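Long-range contacts in phosphonopyruvate hydrolase (Variovorax sp., PDB 2HRW), which hydrolyses the carbon-phosphorus bond of 3-phosphonopyruvate to give pyruvate and phosphate, using a divalent metal ion such as cobalt, magnesium or manganese: residues M20-P25 against G37-S42; L78-D83 against S105-E110; A182-S187 against P207-P212. All blocks are in the same frame, centred on the assembly; numbering follows the deposited sequence.

In the fold
All three contacts join neighbouring strands of one closed parallel barrel of eight strands, and each spans a beta-alpha-beta unit, through helix 25-34 in contact 1, helix 89-102 in contact 2 and helix 193-201 in contact 3. They follow one another along the chain without overlap. Contacts 1 and 2 are adjacent, their centres about 11 Å apart, because strands 38-41 and 78-81 pair directly. Contact 3 lies further round, its centre about 12 Å from that of contact 2 and about 17 Å from that of contact 1. The strands deliver substrate-binding Trp40 and His186 and metal-binding Asp81 toward one active site at their C-terminal ends, where Trp40 of contact 1 packs on Asp81 of contact 2.

Contact 1. Residues M20-P25 against G37-S42; sequences MAAHNP and GGIWGS. With NA (sodium ion), chain B.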
loop_
_atom_site.group_PDB
_atom_site.type_symbol
_atom_site.label_atom_id
_atom_site.label_comp_id
_atom_site.label_asym_id
_atom_site.label_seq_id
_atom_site.Cartn_x
_atom_site.Cartn_y
_atom_site.Cartn_z
ATOM N N MET A 20 5.504 23.542 9.449
ATOM C CA MET A 20 6.178 22.598 10.351
ATOM C C MET A 20 6.250 21.178 9.763
ATOM O O MET A 20 5.332 20.705 9.092
ATOM C CB MET A 20 5.455 22.570 11.698
ATOM C CG MET A 20 5.941 21.497 12.652
ATOM S SD MET A 20 7.771 21.397 12.822
ATOM C CE MET A 20 8.167 22.998 13.654
ATOM N N ALA A 21 7.374 20.511 10.001
ATOM C CA ALA A 21 7.586 19.153 9.518
ATOM C C ALA A 21 6.637 18.178 10.234
ATOM O O ALA A 21 6.173 18.436 11.349
ATOM C CB ALA A 21 9.060 18.728 9.751
ATOM N N ALA A 22 6.380 17.037 9.605
ATOM C CA ALA A 22 5.493 16.063 10.192
ATOM C C ALA A 22 5.748 14.734 9.523
ATOM O O ALA A 22 5.768 14.670 8.296
ATOM C CB ALA A 22 4.014 16.508 9.983
ATOM N N HIS A 23 5.963 13.685 10.319
ATOM C CA HIS A 23 6.196 12.357 9.757
ATOM C C HIS A 23 4.975 11.414 9.847
ATOM O O HIS A 23 5.027 10.270 9.375
ATOM C CB HIS A 23 7.423 11.691 10.392
ATOM C CG HIS A 23 7.380 11.660 11.876
ATOM N ND1 HIS A 23 7.625 12.776 12.645
ATOM C CD2 HIS A 23 7.074 10.663 12.740
ATOM C CE1 HIS A 23 7.474 12.473 13.919
ATOM N NE2 HIS A 23 7.138 11.198 14.006
ATOM N N ASN A 24 3.894 11.886 10.456
ATOM C CA ASN A 24 2.644 11.123 10.538
ATOM C C ASN A 24 1.522 12.121 10.825
ATOM O O ASN A 24 1.812 13.236 11.254
ATOM C CB ASN A 24 2.707 10.028 11.615
ATOM C CG ASN A 24 3.036 10.568 12.999
ATOM O OD1 ASN A 24 2.554 11.630 13.402
ATOM N ND2 ASN A 24 3.844 9.813 13.751
ATOM N N PRO A 25 0.241 11.744 10.557
ATOM C CA PRO A 25 -0.956 12.567 10.761
ATOM C C PRO A 25 -1.151 13.165 12.164
ATOM O O PRO A 25 -1.467 14.337 12.277
ATOM C CB PRO A 25 -2.097 11.630 10.326
ATOM C CG PRO A 25 -1.481 10.872 9.219
ATOM C CD PRO A 25 -0.138 10.502 9.846
ATOM N N GLY A 37 1.098 27.696 9.855
ATOM C CA GLY A 37 0.277 27.995 8.695
ATOM C C GLY A 37 0.024 26.737 7.892
ATOM O O GLY A 37 -1.072 26.541 7.378
ATOM N N GLY A 38 1.044 25.889 7.793
ATOM C CA GLY A 38 0.920 24.648 7.065
ATOM C C GLY A 38 1.874 23.554 7.535
ATOM O O GLY A 38 2.724 23.758 8.397
ATOM N N ILE A 39 1.716 22.376 6.950
ATOM C CA ILE A 39 2.544 21.210 7.253
ATOM C C ILE A 39 3.570 20.999 6.137
ATOM O O ILE A 39 3.298 21.356 4.981
ATOM C CB ILE A 39 1.656 19.923 7.358
ATOM C CG1 ILE A 39 0.527 20.167 8.365
ATOM C CG2 ILE A 39 2.488 18.695 7.736
ATOM C CD1 ILE A 39 0.988 20.794 9.662
ATOM N N TRP A 40 4.726 20.431 6.502
ATOM C CA TRP A 40 5.827 20.089 5.591
ATOM C C TRP A 40 5.939 18.556 5.515
ATOM O O TRP A 40 6.400 17.923 6.454
ATOM C CB TRP A 40 7.141 20.659 6.132
ATOM C CG TRP A 40 8.421 20.252 5.435
ATOM C CD1 TRP A 40 9.612 19.892 6.051
ATOM C CD2 TRP A 40 8.692 20.241 4.014
ATOM N NE1 TRP A 40 10.592 19.661 5.100
ATOM C CE2 TRP A 40 10.061 19.866 3.849
ATOM C CE3 TRP A 40 7.921 20.513 2.868
ATOM C CZ2 TRP A 40 10.668 19.761 2.581
ATOM C CZ3 TRP A 40 8.528 20.403 1.607
ATOM C CH2 TRP A 40 9.887 20.032 1.475
ATOM N N GLY A 41 5.524 17.968 4.396
ATOM C CA GLY A 41 5.599 16.524 4.226
ATOM C C GLY A 41 7.002 16.086 3.859
ATOM O O GLY A 41 7.247 15.549 2.782
ATOM N N SER A 42 7.922 16.290 4.791
ATOM C CA SER A 42 9.329 15.980 4.616
ATOM C C SER A 42 9.768 14.550 4.263
ATOM O O SER A 42 9.402 13.566 4.923
ATOM C CB SER A 42 10.090 16.414 5.865
ATOM O OG SER A 42 11.443 16.051 5.749
HETATM NA NA NA B . 5.880 7.629 9.963
HETATM O O HOH W 1 6.374 13.108 5.575
#
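Ala22 sets its methyl CB against CG2 of Ile39, a tight carbon pair at 3.5 Å. Ile39 presents that branch because CG2 stands anti to the backbone N, while CG1 (chi1 -54°) lies beside the N. Helix 25-34 packs against both residues, so a small alanine beside a branched isoleucine suits this layer between strand and helix. Ala21 faces the other way and meets the indole of Trp40 at its edge, CB lying 3.9 Å from CD1. The six-membered ring of the indole packs on Ile79 and Asp81 of strand 78-81.

The backbones pair in parallel. Met20 N donates to Gly38 O at 3.0 Å, and Met20 O receives Trp40 N at 2.7 Å, with the donor well above the carbonyl plane. The ladder then frays: Ala22 N reaches Trp40 O only weakly, at 3.3 Å, and a water bridges Ala22 O and Ser42 O. Gly41 centres an inverse gamma turn, and the hydroxyl of Ser42 caps the following helix at Glu45 N. Beyond the pairing, His23 O and Ser49 OG bind one sodium ion. This is the first beta-alpha-beta unit of a TIM barrel, whose second strand runs into the substrate-binding residues Trp40 to Phe44.

Contact 2. Residues L78-D83 against S105-E110; sequences LIADID and SAIVME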
loop_
_atom_site.group_PDB
_atom_site.type_symbol
_atom_site.label_atom_id
_atom_site.label_comp_id
_atom_site.label_asym_id
_atom_site.label_seq_id
_atom_site.Cartn_x
_atom_site.Cartn_y
_atom_site.Cartn_z
ATOM N N LEU A 78 -0.871 21.606 2.992
ATOM C CA LEU A 78 0.257 20.663 3.110
ATOM C C LEU A 78 1.245 20.840 1.956
ATOM O O LEU A 78 0.845 20.806 0.797
ATOM C CB LEU A 78 -0.239 19.196 3.093
ATOM C CG LEU A 78 0.817 18.130 2.797
ATOM C CD1 LEU A 78 1.781 18.048 3.934
ATOM C CD2 LEU A 78 0.178 16.773 2.617
ATOM N N ILE A 79 2.530 20.990 2.264
ATOM C CA ILE A 79 3.534 21.143 1.221
ATOM C C ILE A 79 4.276 19.827 1.156
ATOM O O ILE A 79 4.896 19.403 2.133
ATOM C CB ILE A 79 4.503 22.298 1.569
ATOM C CG1 ILE A 79 3.700 23.584 1.787
ATOM C CG2 ILE A 79 5.582 22.425 0.485
ATOM C CD1 ILE A 79 4.528 24.840 2.133
ATOM N N ALA A 80 4.202 19.153 0.019
ATOM C CA ALA A 80 4.856 17.853 -0.110
ATOM C C ALA A 80 6.264 17.917 -0.674
ATOM O O ALA A 80 6.512 18.609 -1.656
ATOM C CB ALA A 80 4.018 16.938 -0.977
ATOM N N ASP A 81 7.171 17.183 -0.042
ATOM C CA ASP A 81 8.551 17.077 -0.489
ATOM C C ASP A 81 8.583 15.914 -1.494
ATOM O O ASP A 81 8.417 14.764 -1.100
ATOM C CB ASP A 81 9.432 16.748 0.717
ATOM C CG ASP A 81 10.872 16.472 0.348
ATOM O OD1 ASP A 81 11.191 16.386 -0.864
ATOM O OD2 ASP A 81 11.690 16.329 1.292
ATOM N N ILE A 82 8.783 16.191 -2.781
ATOM C CA ILE A 82 8.819 15.115 -3.772
ATOM C C ILE A 82 10.230 14.929 -4.311
ATOM O O ILE A 82 10.423 14.324 -5.371
ATOM C CB ILE A 82 7.889 15.381 -4.992
ATOM C CG1 ILE A 82 8.296 16.677 -5.682
ATOM C CG2 ILE A 82 6.436 15.464 -4.552
ATOM C CD1 ILE A 82 7.505 16.978 -6.916
ATOM N N ASP A 83 11.205 15.454 -3.574
ATOM C CA ASP A 83 12.623 15.361 -3.939
ATOM C C ASP A 83 12.954 15.872 -5.340
ATOM O O ASP A 83 12.821 17.060 -5.613
ATOM C CB ASP A 83 13.128 13.920 -3.783
ATOM C CG ASP A 83 13.444 13.567 -2.335
ATOM O OD1 ASP A 83 12.719 12.734 -1.744
ATOM O OD2 ASP A 83 14.421 14.129 -1.780
ATOM N N SER A 105 -1.268 20.960 -1.212
ATOM C CA SER A 105 -1.534 22.267 -1.820
ATOM C C SER A 105 -0.317 22.824 -2.570
ATOM O O SER A 105 -0.420 23.821 -3.282
ATOM C CB SER A 105 -2.004 23.246 -0.752
ATOM O OG SER A 105 -3.175 22.728 -0.156
ATOM N N ALA A 106 0.818 22.139 -2.419
ATOM C CA ALA A 106 2.063 22.521 -3.069
ATOM C C ALA A 106 2.982 21.312 -3.063
ATOM O O ALA A 106 2.759 20.358 -2.316
ATOM C CB ALA A 106 2.724 23.670 -2.292
ATOM N N ILE A 107 4.006 21.342 -3.905
ATOM C CA ILE A 107 5.012 20.281 -3.931
ATOM C C ILE A 107 6.345 20.998 -4.053
ATOM O O ILE A 107 6.399 22.075 -4.629
ATOM C CB ILE A 107 4.870 19.339 -5.145
ATOM C CG1 ILE A 107 4.684 20.173 -6.413
ATOM C CG2 ILE A 107 3.753 18.329 -4.899
ATOM C CD1 ILE A 107 5.179 19.515 -7.613
ATOM N N VAL A 108 7.406 20.411 -3.496
ATOM C CA VAL A 108 8.762 20.955 -3.563
ATOM C C VAL A 108 9.656 19.957 -4.309
ATOM O O VAL A 108 9.720 18.768 -3.960
ATOM C CB VAL A 108 9.345 21.184 -2.170
ATOM C CG1 VAL A 108 10.802 21.566 -2.280
ATOM C CG2 VAL A 108 8.550 22.293 -1.464
ATOM N N MET A 109 10.351 20.429 -5.338
ATOM C CA MET A 109 11.203 19.549 -6.128
ATOM C C MET A 109 12.541 20.223 -6.276
ATOM O O MET A 109 12.589 21.428 -6.422
ATOM C CB MET A 109 10.545 19.325 -7.481
ATOM C CG MET A 109 11.260 18.387 -8.381
ATOM S SD MET A 109 10.224 18.127 -9.826
ATOM C CE MET A 109 10.362 19.749 -10.723
ATOM N N GLU A 110 13.628 19.456 -6.227
ATOM C CA GLU A 110 14.976 20.034 -6.314
ATOM C C GLU A 110 15.701 19.683 -7.594
ATOM O O GLU A 110 15.437 18.642 -8.191
ATOM C CB GLU A 110 15.807 19.587 -5.104
ATOM C CG GLU A 110 15.736 18.091 -4.827
ATOM C CD GLU A 110 16.137 17.736 -3.406
ATOM O OE1 GLU A 110 17.109 16.972 -3.246
ATOM O OE2 GLU A 110 15.488 18.220 -2.448
HETATM O O HOH W 2 16.778 14.785 -1.121
HETATM O O HOH W 3 14.176 16.728 -0.681
#
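Strands 78-81 and 106-110 form a parallel pair in the TIM barrel, joined through helix 89-102 as a beta-alpha-beta crossover. The backbone ladder is regular in its middle: Ala80 N donates almost straight to Ala106 O, Val108 N meets Ala80 O at 2.7 Å, nearly head-on to the carbonyl, and Ile82 N continues to Val108 O. At the start Leu78 O takes Ser105 N at 2.9 Å and, weakly, Ala106 N. At the other end the register slips by one, and Glu110 N reaches Asp83 O at 2.6 Å where the first chain has already turned off.

Apolar contacts divide between the two faces of the sheet. On the barrel-inner face, Ile79 CG2 touches Val108 CG2 at 3.6 Å, and Trp40 packs on both residues. On the face toward helix 89-102, Ala80 is small enough to lie under Tyr99, while Ile82 and Ile107 cross obliquely and touch through their CD1 methyls at 3.5 Å. Both put CG1 between the backbone N and the carbonyl carbon (chi1 59° and 47°), which brings the two ends together; Ile82 CD1 also meets Met109 CB.

Polar side chains gather at the C-terminal strand ends, around metal-binding Asp81. Its OD1 accepts Asp83 N in an Asx turn, which helps fix the carboxylate's rotation, and OD2 accepts Gly43 N. Asp83 and Glu110 lie side by side with carboxylate planes 77° apart, a repulsion probably lessened by waters between them and by the weak, long-range pull of Arg155 and Lys112 on Glu110. One water lies 2.8 Å from Asp83 OD2 and 2.7 Å from Glu110 OE2.

Contact 3. Residues A182-S187 against P207-P212; sequences AILIHS and PLVLVP
The sixth and seventh strands of the barrel meet here, 182-185 against 208-210, their short axes inclined at 35°. Ile183 does the central pairing. Its N donates to Pro207 O at 3.0 Å, a carbonyl that proline can offer despite lacking an N-H, and its O receives Val209 N at 2.7 Å. Farther along, the bond from Ile185 N to Val209 O is weak.

Leu184 turns into the barrel with CG anti to the backbone N (chi1 -178°), but chi2, at -27°, is well off a staggered position, and the 3.3 Å between its CD2 and Val209 CG1 is strained and its exact closeness doubtful. The same methyl reaches Val211 CG2 at 3.6 Å, the two side chains crossing at about a right angle. With an alanine here, both CD2 contacts are lost and a gap would probably open beside the two valines.

On the outer side of this beta-alpha-beta unit, Ile183 CB lies against Leu208 CD2, while helix 193-201 packs over Ile185 and Leu210. Branched aliphatic residues suit this apolar layer between sheet and helix.

Past the paired strands, substrate-binding His186 approaches Val211 with its ring edge, CE1 standing 3.7 Å from the valine O. It also packs on Arg155, another substrate-binding residue, on strand 151-156. A water in that ring's plane, 3.2 Å from His186 ND1, donates to Ile185 O and accepts from Val211 N.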
loop_
_atom_site.group_PDB
_atom_site.type_symbol
_atom_site.label_atom_id
_atom_site.label_comp_id
_atom_site.label_asym_id
_atom_site.label_seq_id
_atom_site.Cartn_x
_atom_site.Cartn_y
_atom_site.Cartn_z
ATOM N N ALA A 182 7.455 29.642 -6.487
ATOM C CA ALA A 182 8.310 30.078 -5.382
ATOM C C ALA A 182 9.646 29.381 -5.457
ATOM O O ALA A 182 9.763 28.333 -6.103
ATOM C CB ALA A 182 7.641 29.795 -4.041
ATOM N N ILE A 183 10.660 29.953 -4.815
ATOM C CA ILE A 183 11.994 29.355 -4.865
ATOM C C ILE A 183 12.529 29.051 -3.480
ATOM O O ILE A 183 12.615 29.926 -2.603
ATOM C CB ILE A 183 13.063 30.265 -5.589
ATOM C CG1 ILE A 183 12.865 30.250 -7.094
ATOM C CG2 ILE A 183 14.461 29.717 -5.366
ATOM C CD1 ILE A 183 11.572 30.729 -7.506
ATOM N N LEU A 184 12.888 27.796 -3.293
ATOM C CA LEU A 184 13.460 27.351 -2.040
ATOM C C LEU A 184 14.947 27.396 -2.349
ATOM O O LEU A 184 15.412 26.804 -3.329
ATOM C CB LEU A 184 13.031 25.915 -1.761
ATOM C CG LEU A 184 13.404 25.129 -0.506
ATOM C CD1 LEU A 184 14.711 25.620 0.110
ATOM C CD2 LEU A 184 12.265 25.264 0.461
ATOM N N ILE A 185 15.689 28.140 -1.544
ATOM C CA ILE A 185 17.124 28.226 -1.735
ATOM C C ILE A 185 17.724 27.711 -0.426
ATOM O O ILE A 185 17.386 28.168 0.652
ATOM C CB ILE A 185 17.549 29.680 -2.067
ATOM C CG1 ILE A 185 19.068 29.812 -2.010
ATOM C CG2 ILE A 185 16.879 30.637 -1.132
ATOM C CD1 ILE A 185 19.810 28.890 -2.955
ATOM N N HIS A 186 18.604 26.734 -0.530
ATOM C CA HIS A 186 19.174 26.139 0.651
ATOM C C HIS A 186 20.648 26.468 0.828
ATOM O O HIS A 186 21.345 26.707 -0.149
ATOM C CB HIS A 186 18.949 24.628 0.549
ATOM C CG HIS A 186 19.038 23.909 1.857
ATOM N ND1 HIS A 186 18.671 24.492 3.053
ATOM C CD2 HIS A 186 19.426 22.644 2.154
ATOM C CE1 HIS A 186 18.835 23.618 4.031
ATOM N NE2 HIS A 186 19.290 22.490 3.512
ATOM N N SER A 187 21.115 26.492 2.077
ATOM C CA SER A 187 22.527 26.773 2.381
ATOM C C SER A 187 23.126 25.831 3.440
ATOM O O SER A 187 22.426 25.401 4.361
ATOM C CB SER A 187 22.704 28.222 2.847
ATOM O OG SER A 187 24.003 28.414 3.381
ATOM N N PRO A 207 8.179 34.760 -4.558
ATOM C CA PRO A 207 8.543 34.605 -3.139
ATOM C C PRO A 207 9.638 33.558 -2.870
ATOM O O PRO A 207 9.693 32.548 -3.555
ATOM C CB PRO A 207 7.226 34.176 -2.498
ATOM C CG PRO A 207 6.172 34.712 -3.420
ATOM C CD PRO A 207 6.745 34.488 -4.773
ATOM N N LEU A 208 10.490 33.790 -1.871
ATOM C CA LEU A 208 11.533 32.821 -1.518
ATOM C C LEU A 208 11.120 31.970 -0.321
ATOM O O LEU A 208 10.275 32.374 0.486
ATOM C CB LEU A 208 12.865 33.498 -1.191
ATOM C CG LEU A 208 13.562 34.282 -2.297
ATOM C CD1 LEU A 208 14.930 34.779 -1.807
ATOM C CD2 LEU A 208 13.710 33.390 -3.512
ATOM N N VAL A 209 11.725 30.790 -0.215
ATOM C CA VAL A 209 11.430 29.840 0.861
ATOM C C VAL A 209 12.702 29.496 1.607
ATOM O O VAL A 209 13.720 29.182 0.988
ATOM C CB VAL A 209 10.905 28.502 0.321
ATOM C CG1 VAL A 209 10.274 27.696 1.460
ATOM C CG2 VAL A 209 9.924 28.728 -0.836
ATOM N N LEU A 210 12.635 29.551 2.934
ATOM C CA LEU A 210 13.774 29.203 3.772
ATOM C C LEU A 210 13.459 28.011 4.663
ATOM O O LEU A 210 12.318 27.807 5.101
ATOM C CB LEU A 210 14.184 30.388 4.650
ATOM C CG LEU A 210 14.650 31.619 3.884
ATOM C CD1 LEU A 210 15.158 32.662 4.852
ATOM C CD2 LEU A 210 15.739 31.221 2.911
ATOM N N VAL A 211 14.508 27.242 4.930
ATOM C CA VAL A 211 14.472 26.060 5.791
ATOM C C VAL A 211 15.745 26.228 6.588
ATOM O O VAL A 211 16.684 25.473 6.409
ATOM C CB VAL A 211 14.573 24.760 4.951
ATOM C CG1 VAL A 211 14.370 23.548 5.834
ATOM C CG2 VAL A 211 13.544 24.789 3.830
ATOM N N PRO A 212 15.783 27.235 7.476
ATOM C CA PRO A 212 16.869 27.668 8.376
ATOM C C PRO A 212 17.317 26.698 9.452
ATOM O O PRO A 212 17.748 27.107 10.533
ATOM C CB PRO A 212 16.305 28.941 8.986
ATOM C CG PRO A 212 14.857 28.538 9.203
ATOM C CD PRO A 212 14.517 27.896 7.855
HETATM O O HOH W 4 17.279 27.367 3.510
#